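Local atomic coordinates of bromo domain-containing protein (Trypanosoma brucei brucei, PDB entry 5K29), a protein that probably recognises acetylated lysines through its bromodomain, part of a longer protein whose function is not established. Residues A[8-13]-A[114-119]; A[60-63]-A[67-70]; A[19-24]-A[110-115]. One frame throughout, in Å; residues are numbered along the deposited sequence. Where two conformers were deposited one is given.

The three contacts lie in an all-helical bromodomain, a bundle of helices 12-21, 53-64, 75-92 and 97-122. Contacts 1 and 3 both join the first helix, or the residues at its ends, to the last. Their centres are about 11 Å apart, and they share D114 and A115. Along the chain, contact 2 is nested inside the loops closed by both of the others. It joins the end of helix 53-64 to the following loop. Its centre is about 11 Å from that of contact 1 and about 14 Å from that of contact 3. The chain start meets the loop at G69. Through V19, helix 12-21 packs on helix 53-64 as well as lying against helix 97-122.

Contact 1 of 3, residues A[8-13]-A[114-119]; sequences LLYPRE and DAYISQ
Y10 holds CG beside its backbone N and anti to its carbonyl carbon (chi1 -47°). This sends the ring out from the chain start toward helix 97-122. Y116 has CG anti to its own N (chi1 170°), which carries the ring off that helix and past Y10 in the opposite direction. The two rings make an edge-to-face pair. Their centroids are 5.2 Å apart and their planes meet at 69°. The edge of Y116 is turned to the face of Y10. CE2 of Y116 sits over that face near its rim, 3.6 Å from CD1 of Y10. The phenol oxygen reaches further along the same side: Y116 OH is 3.2 Å from Y10 CD1 and 3.4 Å from Y10 CB. L9 CB lies over the opposite face of the Y10 ring, near its rim. I117 is a looser neighbour, with CG1 4.4 Å from Y10 OH. In the bromodomain bundle, the pair ties the residues leading into helix 12-21 to the late part of the last helix. P11 is the N-cap of helix 12-21. M15 and L74 also touch both rings. Each hydroxyl has its polar partner elsewhere: Y10 OH bonds to V72 O, and Y116 OH to E14 OE1. These bonds should limit movement of the two rings. Since both hydroxyls find their bonds outside the pair, the join between the rings probably rests on dispersion and on the weak attraction of a ring edge for an aromatic face.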
ATOM      1  N   LEU A   8       1.301 -18.543  -6.103  1.00105.62           N
ATOM      2  CA  LEU A   8       1.563 -17.694  -4.936  1.00100.49           C
ATOM      3  C   LEU A   8       3.057 -17.410  -4.857  1.00100.60           C
ATOM      4  O   LEU A   8       3.856 -18.322  -4.617  1.00103.47           O
ATOM      5  CB  LEU A   8       1.052 -18.362  -3.642  1.00103.03           C
ATOM      6  CG  LEU A   8       0.962 -17.471  -2.400  1.00103.85           C
ATOM      7  N   LEU A   9       3.426 -16.150  -5.123  1.00 90.01           N
ATOM      8  CA  LEU A   9       4.812 -15.696  -5.129  1.00 87.27           C
ATOM      9  C   LEU A   9       5.296 -15.257  -3.749  1.00 87.69           C
ATOM     10  O   LEU A   9       6.435 -15.548  -3.380  1.00 87.38           O
ATOM     11  CB  LEU A   9       4.997 -14.571  -6.162  1.00 84.18           C
ATOM     12  CG  LEU A   9       4.885 -14.986  -7.639  1.00 91.15           C
ATOM     13  CD1 LEU A   9       4.417 -13.843  -8.482  1.00 87.89           C
ATOM     14  CD2 LEU A   9       6.208 -15.542  -8.177  1.00 96.67           C
ATOM     15  N   TYR A  10       4.434 -14.554  -2.989  1.00 82.08           N
ATOM     16  CA  TYR A  10       4.775 -14.055  -1.660  1.00 79.86           C
ATOM     17  C   TYR A  10       3.791 -14.560  -0.595  1.00 84.66           C
ATOM     18  O   TYR A  10       2.577 -14.514  -0.828  1.00 83.44           O
ATOM     19  CB  TYR A  10       4.848 -12.511  -1.644  1.00 76.20           C
ATOM     20  CG  TYR A  10       5.629 -11.891  -2.789  1.00 76.33           C
ATOM     21  CD1 TYR A  10       7.018 -11.949  -2.822  1.00 79.62           C
ATOM     22  CD2 TYR A  10       4.977 -11.239  -3.835  1.00 74.80           C
ATOM     23  CE1 TYR A  10       7.744 -11.366  -3.860  1.00 79.11           C
ATOM     24  CE2 TYR A  10       5.692 -10.666  -4.889  1.00 74.43           C
ATOM     25  CZ  TYR A  10       7.079 -10.734  -4.896  1.00 81.78           C
ATOM     26  OH  TYR A  10       7.818 -10.179  -5.916  1.00 77.17           O
ATOM     27  N   PRO A  11       4.291 -15.030   0.578  1.00 83.17           N
ATOM     28  CA  PRO A  11       3.371 -15.502   1.632  1.00 85.22           C
ATOM     29  C   PRO A  11       2.547 -14.389   2.285  1.00 86.71           C
ATOM     30  O   PRO A  11       2.987 -13.233   2.345  1.00 82.90           O
ATOM     31  CB  PRO A  11       4.295 -16.175   2.649  1.00 89.81           C
ATOM     32  CG  PRO A  11       5.627 -15.570   2.424  1.00 92.23           C
ATOM     33  CD  PRO A  11       5.706 -15.168   0.987  1.00 85.46           C
ATOM     34  N   ARG A  12       1.353 -14.759   2.794  1.00 85.12           N
ATOM     35  CA  ARG A  12       0.406 -13.866   3.463  1.00 82.73           C
ATOM     36  C   ARG A  12       1.065 -13.096   4.614  1.00 85.67           C
ATOM     37  O   ARG A  12       0.868 -11.887   4.712  1.00 82.30           O
ATOM     38  CB  ARG A  12      -0.823 -14.648   3.948  1.00 85.52           C
ATOM     39  N   GLU A  13       1.881 -13.782   5.446  1.00 84.99           N
ATOM     40  CA  GLU A  13       2.598 -13.178   6.580  1.00 84.65           C
ATOM     41  C   GLU A  13       3.480 -11.981   6.163  1.00 83.71           C
ATOM     42  O   GLU A  13       3.504 -10.961   6.865  1.00 81.42           O
ATOM     43  CB  GLU A  13       3.426 -14.233   7.343  1.00 90.21           C
ATOM     44  N   ASP A 114       8.497  -1.242  -3.378  1.00 53.21           N
ATOM     45  CA  ASP A 114       9.606  -1.537  -4.306  1.00 54.43           C
ATOM     46  C   ASP A 114      10.823  -2.121  -3.605  1.00 60.92           C
ATOM     47  O   ASP A 114      11.489  -2.992  -4.174  1.00 61.36           O
ATOM     48  CB  ASP A 114       9.989  -0.330  -5.171  1.00 56.41           C
ATOM     49  CG  ASP A 114       8.934   0.095  -6.187  1.00 73.09           C
ATOM     50  OD1 ASP A 114       8.189  -0.796  -6.696  1.00 72.03           O
ATOM     51  OD2 ASP A 114       8.879   1.311  -6.518  1.00 82.23           O
ATOM     52  N   ALA A 115      11.116  -1.648  -2.372  1.00 59.33           N
ATOM     53  CA  ALA A 115      12.231  -2.140  -1.558  1.00 60.95           C
ATOM     54  C   ALA A 115      11.933  -3.581  -1.171  1.00 63.96           C
ATOM     55  O   ALA A 115      12.849  -4.388  -1.122  1.00 65.63           O
ATOM     56  CB  ALA A 115      12.381  -1.298  -0.309  1.00 62.50           C
ATOM     57  N   TYR A 116      10.656  -3.913  -0.908  1.00 57.98           N
ATOM     58  CA  TYR A 116      10.299  -5.291  -0.575  1.00 58.74           C
ATOM     59  C   TYR A 116      10.653  -6.222  -1.783  1.00 62.94           C
ATOM     60  O   TYR A 116      11.293  -7.250  -1.590  1.00 63.63           O
ATOM     61  CB  TYR A 116       8.816  -5.408  -0.175  1.00 57.75           C
ATOM     62  CG  TYR A 116       8.367  -6.851  -0.065  1.00 61.39           C
ATOM     63  CD1 TYR A 116       8.592  -7.587   1.096  1.00 63.89           C
ATOM     64  CD2 TYR A 116       7.783  -7.506  -1.150  1.00 62.87           C
ATOM     65  CE1 TYR A 116       8.243  -8.932   1.178  1.00 65.36           C
ATOM     66  CE2 TYR A 116       7.444  -8.854  -1.083  1.00 66.04           C
ATOM     67  CZ  TYR A 116       7.640  -9.553   0.096  1.00 74.91           C
ATOM     68  OH  TYR A 116       7.262 -10.869   0.180  1.00 80.74           O
ATOM     69  N   ILE A 117      10.191  -5.858  -2.992  1.00 58.94           N
ATOM     70  CA  ILE A 117      10.445  -6.537  -4.279  1.00 60.76           C
ATOM     71  C   ILE A 117      11.955  -6.653  -4.526  1.00 67.27           C
ATOM     72  O   ILE A 117      12.434  -7.752  -4.799  1.00 70.05           O
ATOM     73  CB  ILE A 117       9.745  -5.779  -5.438  1.00 62.55           C
ATOM     74  CG1 ILE A 117       8.217  -5.840  -5.321  1.00 61.06           C
ATOM     75  CG2 ILE A 117      10.218  -6.288  -6.778  1.00 66.58           C
ATOM     76  CD1 ILE A 117       7.477  -4.808  -6.236  1.00 64.58           C
ATOM     77  N   SER A 118      12.701  -5.529  -4.386  1.00 65.12           N
ATOM     78  CA  SER A 118      14.161  -5.470  -4.534  1.00 69.36           C
ATOM     79  C   SER A 118      14.833  -6.411  -3.540  1.00 76.67           C
ATOM     80  O   SER A 118      15.832  -7.032  -3.888  1.00 80.13           O
ATOM     81  CB  SER A 118      14.681  -4.063  -4.271  1.00 74.51           C
ATOM     82  OG  SER A 118      14.019  -3.090  -5.059  1.00 89.49           O
ATOM     83  N   GLN A 119      14.308  -6.500  -2.298  1.00 71.65           N
ATOM     84  CA  GLN A 119      14.881  -7.379  -1.270  1.00 73.91           C
ATOM     85  C   GLN A 119      14.659  -8.859  -1.601  1.00 77.63           C
ATOM     86  O   GLN A 119      15.573  -9.634  -1.415  1.00 79.88           O
ATOM     87  CB  GLN A 119      14.358  -7.031   0.128  1.00 74.59           C
ATOM     88  CG  GLN A 119      15.043  -5.824   0.761  1.00 93.71           C
TER

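Contact 2 of 3, residues A[60-63]-A[67-70]; sequences ADRA and AYGY
R62 O accepts a hydrogen bond from A67 N, five residues further on. The bond is 3.0 Å long and fairly straight, with an N-H...O angle of 163°. The donor lies off the carbonyl plane. The methyl group of A67 lies close to the same oxygen, with A67 CB 3.2 Å from R62 O. It also meets the start of the arginine side chain, A67 CB to R62 CB at 3.9 Å. The bond pins the chain as it leaves helix 53-64 and turns toward helix 75-92. Y68 then lays its ring back along the end of the helix. The ring meets A63 obliquely, with Y68 CD2 3.7 Å from A63 CB. CE2 of Y68 comes equally near the backbone, at 3.7 Å from A63 N. The setting is the connection between the second and third helices of the bromodomain bundle, the AB loop of this family. Here Y68 is buried: M15 of helix 12-21 and T76 and L77 of helix 75-92 also touch it. A67 CB lies over one ring face, near the rim. The hydroxyl passes R62, with Y68 OH 3.6 Å from R62 CB. D80 of helix 75-92, outside both segments, is the polar partner of both groups. Its OD2 takes a hydrogen bond with Y68 OH and a salt bridge with R62 NE. R62 was modelled in two conformers. In the one described, its chain bends at chi3 (-86°), and the guanidinium plane stands 64° from the ring plane. NE of R62 is then 3.4 Å from Y68 OH.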
ATOM      1  N   ALA A  60      -4.548  -4.494   5.125  1.00 65.04           N
ATOM      2  CA  ALA A  60      -3.906  -5.565   5.905  1.00 68.10           C
ATOM      3  C   ALA A  60      -4.797  -6.805   5.965  1.00 76.16           C
ATOM      4  O   ALA A  60      -4.291  -7.927   5.956  1.00 77.19           O
ATOM      5  CB  ALA A  60      -3.584  -5.080   7.310  1.00 70.08           C
ATOM      6  N   ASP A  61      -6.130  -6.579   5.984  1.00 74.07           N
ATOM      7  CA  ASP A  61      -7.180  -7.587   5.977  1.00 77.51           C
ATOM      8  C   ASP A  61      -7.149  -8.316   4.629  1.00 77.12           C
ATOM      9  O   ASP A  61      -7.088  -9.550   4.600  1.00 78.04           O
ATOM     10  CB  ASP A  61      -8.543  -6.897   6.205  1.00 81.59           C
ATOM     11  CG  ASP A  61      -9.728  -7.799   6.471  1.00104.05           C
ATOM     12  OD1 ASP A  61      -9.522  -8.915   7.013  1.00110.76           O
ATOM     13  OD2 ASP A  61     -10.870  -7.364   6.206  1.00111.61           O
ATOM     14  N   ARG A  62      -7.132  -7.537   3.517  1.00 68.79           N
ATOM     15  CA  ARG A  62      -7.030  -8.048   2.152  1.00 67.82           C
ATOM     16  C   ARG A  62      -5.718  -8.850   2.009  1.00 72.99           C
ATOM     17  O   ARG A  62      -5.722  -9.926   1.410  1.00 75.73           O
ATOM     18  CB  ARG A  62      -7.101  -6.910   1.120  1.00 62.76           C
ATOM     19  CG  ARG A  62      -8.472  -6.227   1.075  0.50 70.88           C
ATOM     20  CD  ARG A  62      -8.680  -5.340  -0.142  0.50 76.28           C
ATOM     21  NE  ARG A  62      -8.174  -3.979   0.049  0.50 79.74           N
ATOM     22  CZ  ARG A  62      -8.727  -2.887  -0.478  0.50 90.87           C
ATOM     23  NH1 ARG A  62      -9.828  -2.980  -1.214  0.50 73.67           N
ATOM     24  NH2 ARG A  62      -8.189  -1.695  -0.262  0.50 76.37           N
ATOM     25  N   ALA A  63      -4.622  -8.371   2.639  1.00 67.74           N
ATOM     26  CA  ALA A  63      -3.314  -9.044   2.603  1.00 67.44           C
ATOM     27  C   ALA A  63      -3.359 -10.410   3.296  1.00 75.97           C
ATOM     28  O   ALA A  63      -2.754 -11.358   2.802  1.00 77.85           O
ATOM     29  CB  ALA A  63      -2.223  -8.158   3.207  1.00 64.96           C
ATOM     30  N   ALA A  67      -4.893 -11.432  -1.041  1.00 77.15           N
ATOM     31  CA  ALA A  67      -5.209 -10.588  -2.193  1.00 74.13           C
ATOM     32  C   ALA A  67      -4.017 -10.148  -3.045  1.00 74.20           C
ATOM     33  O   ALA A  67      -4.197  -9.901  -4.241  1.00 73.92           O
ATOM     34  CB  ALA A  67      -5.997  -9.367  -1.751  1.00 72.29           C
ATOM     35  N   TYR A  68      -2.811 -10.083  -2.459  1.00 68.16           N
ATOM     36  CA  TYR A  68      -1.650  -9.493  -3.125  1.00 64.97           C
ATOM     37  C   TYR A  68      -0.448 -10.374  -3.504  1.00 71.13           C
ATOM     38  O   TYR A  68       0.448  -9.876  -4.203  1.00 69.47           O
ATOM     39  CB  TYR A  68      -1.122  -8.367  -2.235  1.00 61.79           C
ATOM     40  CG  TYR A  68      -2.169  -7.405  -1.713  1.00 58.82           C
ATOM     41  CD1 TYR A  68      -3.045  -6.763  -2.577  1.00 59.21           C
ATOM     42  CD2 TYR A  68      -2.195  -7.037  -0.370  1.00 58.32           C
ATOM     43  CE1 TYR A  68      -3.973  -5.841  -2.111  1.00 57.30           C
ATOM     44  CE2 TYR A  68      -3.092  -6.081   0.102  1.00 57.65           C
ATOM     45  CZ  TYR A  68      -3.971  -5.478  -0.779  1.00 61.21           C
ATOM     46  OH  TYR A  68      -4.834  -4.508  -0.349  1.00 60.96           O
ATOM     47  N   GLY A  69      -0.401 -11.619  -3.038  1.00 70.42           N
ATOM     48  CA  GLY A  69       0.751 -12.490  -3.274  1.00 72.46           C
ATOM     49  C   GLY A  69       0.983 -13.073  -4.658  1.00 80.04           C
ATOM     50  O   GLY A  69       1.995 -13.751  -4.858  1.00 83.08           O
ATOM     51  N   TYR A  70       0.084 -12.818  -5.623  1.00 76.68           N
ATOM     52  CA  TYR A  70       0.146 -13.386  -6.974  1.00 79.70           C
ATOM     53  C   TYR A  70       0.729 -12.467  -8.074  1.00 81.13           C
ATOM     54  O   TYR A  70       0.782 -12.887  -9.236  1.00 83.61           O
ATOM     55  CB  TYR A  70      -1.250 -13.888  -7.383  1.00 84.81           C
ATOM     56  CG  TYR A  70      -1.808 -14.943  -6.450  1.00 91.79           C
ATOM     57  CD1 TYR A  70      -1.477 -16.288  -6.606  1.00 98.83           C
ATOM     58  CD2 TYR A  70      -2.669 -14.600  -5.411  1.00 91.82           C
ATOM     59  CE1 TYR A  70      -1.991 -17.264  -5.753  1.00104.11           C
ATOM     60  CE2 TYR A  70      -3.188 -15.567  -4.551  1.00 96.89           C
ATOM     61  CZ  TYR A  70      -2.846 -16.899  -4.725  1.00110.67           C
ATOM     62  OH  TYR A  70      -3.355 -17.863  -3.885  1.00116.75           O
TER

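Contact 3 of 3, residues A[19-24]-A[110-115]; sequences VRSLDR and MGKIDA
L22 and K112 lie alongside each other and run in opposite directions. L22 sends its branch toward helix 97-122, and K112 sends its chain back toward the residues around S21. They meet near the root of the lysine, where CD2 of L22 is 3.8 Å from K112 CB. A bend at chi2 (-108°) brings CD of K112 past S21, 3.6 Å from S21 OG. A second bend, at chi4 (79°), turns the amino group toward the backbone. K112 NZ gives a weak hydrogen bond to S21 O, at 3.4 Å. The lysine charge probably favours this oxygen, although the bond is weak. The contact joins the first and last helices of the bromodomain four-helix bundle. It lies where the chain comes off helix 12-21. L22 is buried there, while S21 and K112 are partly exposed. S21 OG takes the rotamer between its N and carbonyl carbon (chi1 73°). It faces the CD methylene of the lysine and hydrogen-bonds to L18 O. The backbone turns tightly here, with L22 N bonded to V19 O at 3.1 Å and D23 N to R20 O at 2.9 Å.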
ATOM      1  N   VAL A  19       2.110  -4.448   4.433  1.00 57.45           N
ATOM      2  CA  VAL A  19       1.036  -3.458   4.655  1.00 56.61           C
ATOM      3  C   VAL A  19       1.206  -2.758   6.024  1.00 62.02           C
ATOM      4  O   VAL A  19       1.074  -1.535   6.093  1.00 60.39           O
ATOM      5  CB  VAL A  19      -0.388  -4.025   4.478  1.00 59.91           C
ATOM      6  CG1 VAL A  19      -1.434  -2.947   4.748  1.00 59.35           C
ATOM      7  CG2 VAL A  19      -0.571  -4.606   3.086  1.00 58.04           C
ATOM      8  N   ARG A  20       1.549  -3.522   7.087  1.00 61.78           N
ATOM      9  CA  ARG A  20       1.784  -2.966   8.427  1.00 64.00           C
ATOM     10  C   ARG A  20       2.914  -1.920   8.431  1.00 68.96           C
ATOM     11  O   ARG A  20       2.771  -0.895   9.091  1.00 68.71           O
ATOM     12  CB  ARG A  20       2.089  -4.083   9.451  1.00 69.30           C
ATOM     13  CG  ARG A  20       2.625  -3.602  10.819  1.00 90.75           C
ATOM     14  CD  ARG A  20       1.646  -2.730  11.595  1.00101.61           C
ATOM     15  NE  ARG A  20       2.303  -1.827  12.542  1.00110.46           N
ATOM     16  CZ  ARG A  20       2.548  -2.123  13.814  1.00127.35           C
ATOM     17  NH1 ARG A  20       3.131  -1.234  14.607  1.00112.12           N
ATOM     18  NH2 ARG A  20       2.214  -3.310  14.302  1.00119.85           N
ATOM     19  N   SER A  21       4.013  -2.162   7.664  1.00 65.53           N
ATOM     20  CA  SER A  21       5.145  -1.232   7.590  1.00 65.44           C
ATOM     21  C   SER A  21       4.737   0.130   6.988  1.00 66.58           C
ATOM     22  O   SER A  21       5.391   1.133   7.254  1.00 67.98           O
ATOM     23  CB  SER A  21       6.326  -1.858   6.848  1.00 68.96           C
ATOM     24  OG  SER A  21       6.117  -1.964   5.446  1.00 71.96           O
ATOM     25  N   LEU A  22       3.613   0.179   6.252  1.00 60.72           N
ATOM     26  CA  LEU A  22       3.096   1.431   5.662  1.00 58.39           C
ATOM     27  C   LEU A  22       2.412   2.292   6.752  1.00 67.39           C
ATOM     28  O   LEU A  22       2.058   3.446   6.504  1.00 66.19           O
ATOM     29  CB  LEU A  22       2.135   1.149   4.494  1.00 55.56           C
ATOM     30  CG  LEU A  22       2.576   0.135   3.415  1.00 59.56           C
ATOM     31  CD1 LEU A  22       1.513  -0.034   2.358  1.00 58.10           C
ATOM     32  CD2 LEU A  22       3.878   0.561   2.729  1.00 62.01           C
ATOM     33  N   ASP A  23       2.236   1.722   7.960  1.00 69.56           N
ATOM     34  CA  ASP A  23       1.616   2.401   9.087  1.00 72.76           C
ATOM     35  C   ASP A  23       2.636   3.274   9.823  1.00 83.44           C
ATOM     36  O   ASP A  23       3.574   2.755  10.442  1.00 85.10           O
ATOM     37  CB  ASP A  23       0.949   1.387  10.040  1.00 75.96           C
ATOM     38  CG  ASP A  23       0.290   2.015  11.251  1.00 83.23           C
ATOM     39  OD1 ASP A  23      -0.427   3.032  11.077  1.00 81.04           O
ATOM     40  OD2 ASP A  23       0.491   1.490  12.376  1.00 91.61           O
ATOM     41  N   ARG A  24       2.445   4.599   9.748  1.00 83.99           N
ATOM     42  CA  ARG A  24       3.311   5.586  10.402  1.00 88.76           C
ATOM     43  C   ARG A  24       2.478   6.615  11.175  1.00 97.81           C
ATOM     44  O   ARG A  24       1.495   7.129  10.629  1.00 96.53           O
ATOM     45  CB  ARG A  24       4.229   6.276   9.375  1.00 88.60           C
ATOM     46  N   MET A 110       4.975   3.415  -2.070  1.00 52.07           N
ATOM     47  CA  MET A 110       5.539   2.842  -3.290  1.00 53.89           C
ATOM     48  C   MET A 110       7.023   2.462  -3.049  1.00 60.69           C
ATOM     49  O   MET A 110       7.446   1.399  -3.496  1.00 62.04           O
ATOM     50  CB  MET A 110       5.401   3.805  -4.493  1.00 56.55           C
ATOM     51  CG  MET A 110       3.959   4.110  -4.871  1.00 59.52           C
ATOM     52  SD  MET A 110       2.971   2.621  -5.148  1.00 63.58           S
ATOM     53  CE  MET A 110       1.367   3.277  -5.080  1.00 60.30           C
ATOM     54  N   GLY A 111       7.747   3.297  -2.292  1.00 57.24           N
ATOM     55  CA  GLY A 111       9.148   3.088  -1.920  1.00 58.99           C
ATOM     56  C   GLY A 111       9.325   1.805  -1.129  1.00 60.39           C
ATOM     57  O   GLY A 111      10.178   0.992  -1.474  1.00 59.37           O
ATOM     58  N   LYS A 112       8.461   1.576  -0.121  1.00 55.33           N
ATOM     59  CA  LYS A 112       8.474   0.367   0.732  1.00 56.01           C
ATOM     60  C   LYS A 112       8.083  -0.888  -0.056  1.00 58.18           C
ATOM     61  O   LYS A 112       8.651  -1.960   0.150  1.00 57.67           O
ATOM     62  CB  LYS A 112       7.549   0.527   1.962  1.00 58.20           C
ATOM     63  CG  LYS A 112       8.156   1.335   3.101  1.00 68.37           C
ATOM     64  CD  LYS A 112       8.500   0.409   4.256  1.00 83.19           C
ATOM     65  CE  LYS A 112       9.364   1.037   5.317  1.00 99.95           C
ATOM     66  NZ  LYS A 112       8.582   1.909   6.227  1.00114.12           N
ATOM     67  N   ILE A 113       7.135  -0.737  -0.979  1.00 54.44           N
ATOM     68  CA  ILE A 113       6.665  -1.817  -1.840  1.00 53.91           C
ATOM     69  C   ILE A 113       7.785  -2.219  -2.790  1.00 55.84           C
ATOM     70  O   ILE A 113       8.040  -3.412  -2.935  1.00 56.85           O
ATOM     71  CB  ILE A 113       5.312  -1.450  -2.560  1.00 55.56           C
ATOM     72  CG1 ILE A 113       4.147  -1.322  -1.516  1.00 54.14           C
ATOM     73  CG2 ILE A 113       4.976  -2.495  -3.635  1.00 56.67           C
ATOM     74  CD1 ILE A 113       2.868  -0.487  -1.955  1.00 51.83           C
ATOM     75  N   ASP A 114       8.497  -1.242  -3.378  1.00 53.21           N
ATOM     76  CA  ASP A 114       9.606  -1.537  -4.306  1.00 54.43           C
ATOM     77  C   ASP A 114      10.823  -2.121  -3.605  1.00 60.92           C
ATOM     78  O   ASP A 114      11.489  -2.992  -4.174  1.00 61.36           O
ATOM     79  CB  ASP A 114       9.989  -0.330  -5.171  1.00 56.41           C
ATOM     80  CG  ASP A 114       8.934   0.095  -6.187  1.00 73.09           C
ATOM     81  OD1 ASP A 114       8.189  -0.796  -6.696  1.00 72.03           O
ATOM     82  OD2 ASP A 114       8.879   1.311  -6.518  1.00 82.23           O
ATOM     83  N   ALA A 115      11.116  -1.648  -2.372  1.00 59.33           N
ATOM     84  CA  ALA A 115      12.231  -2.140  -1.558  1.00 60.95           C
ATOM     85  C   ALA A 115      11.933  -3.581  -1.171  1.00 63.96           C
ATOM     86  O   ALA A 115      12.849  -4.388  -1.122  1.00 65.63           O
ATOM     87  CB  ALA A 115      12.381  -1.298  -0.309  1.00 62.50           C
TER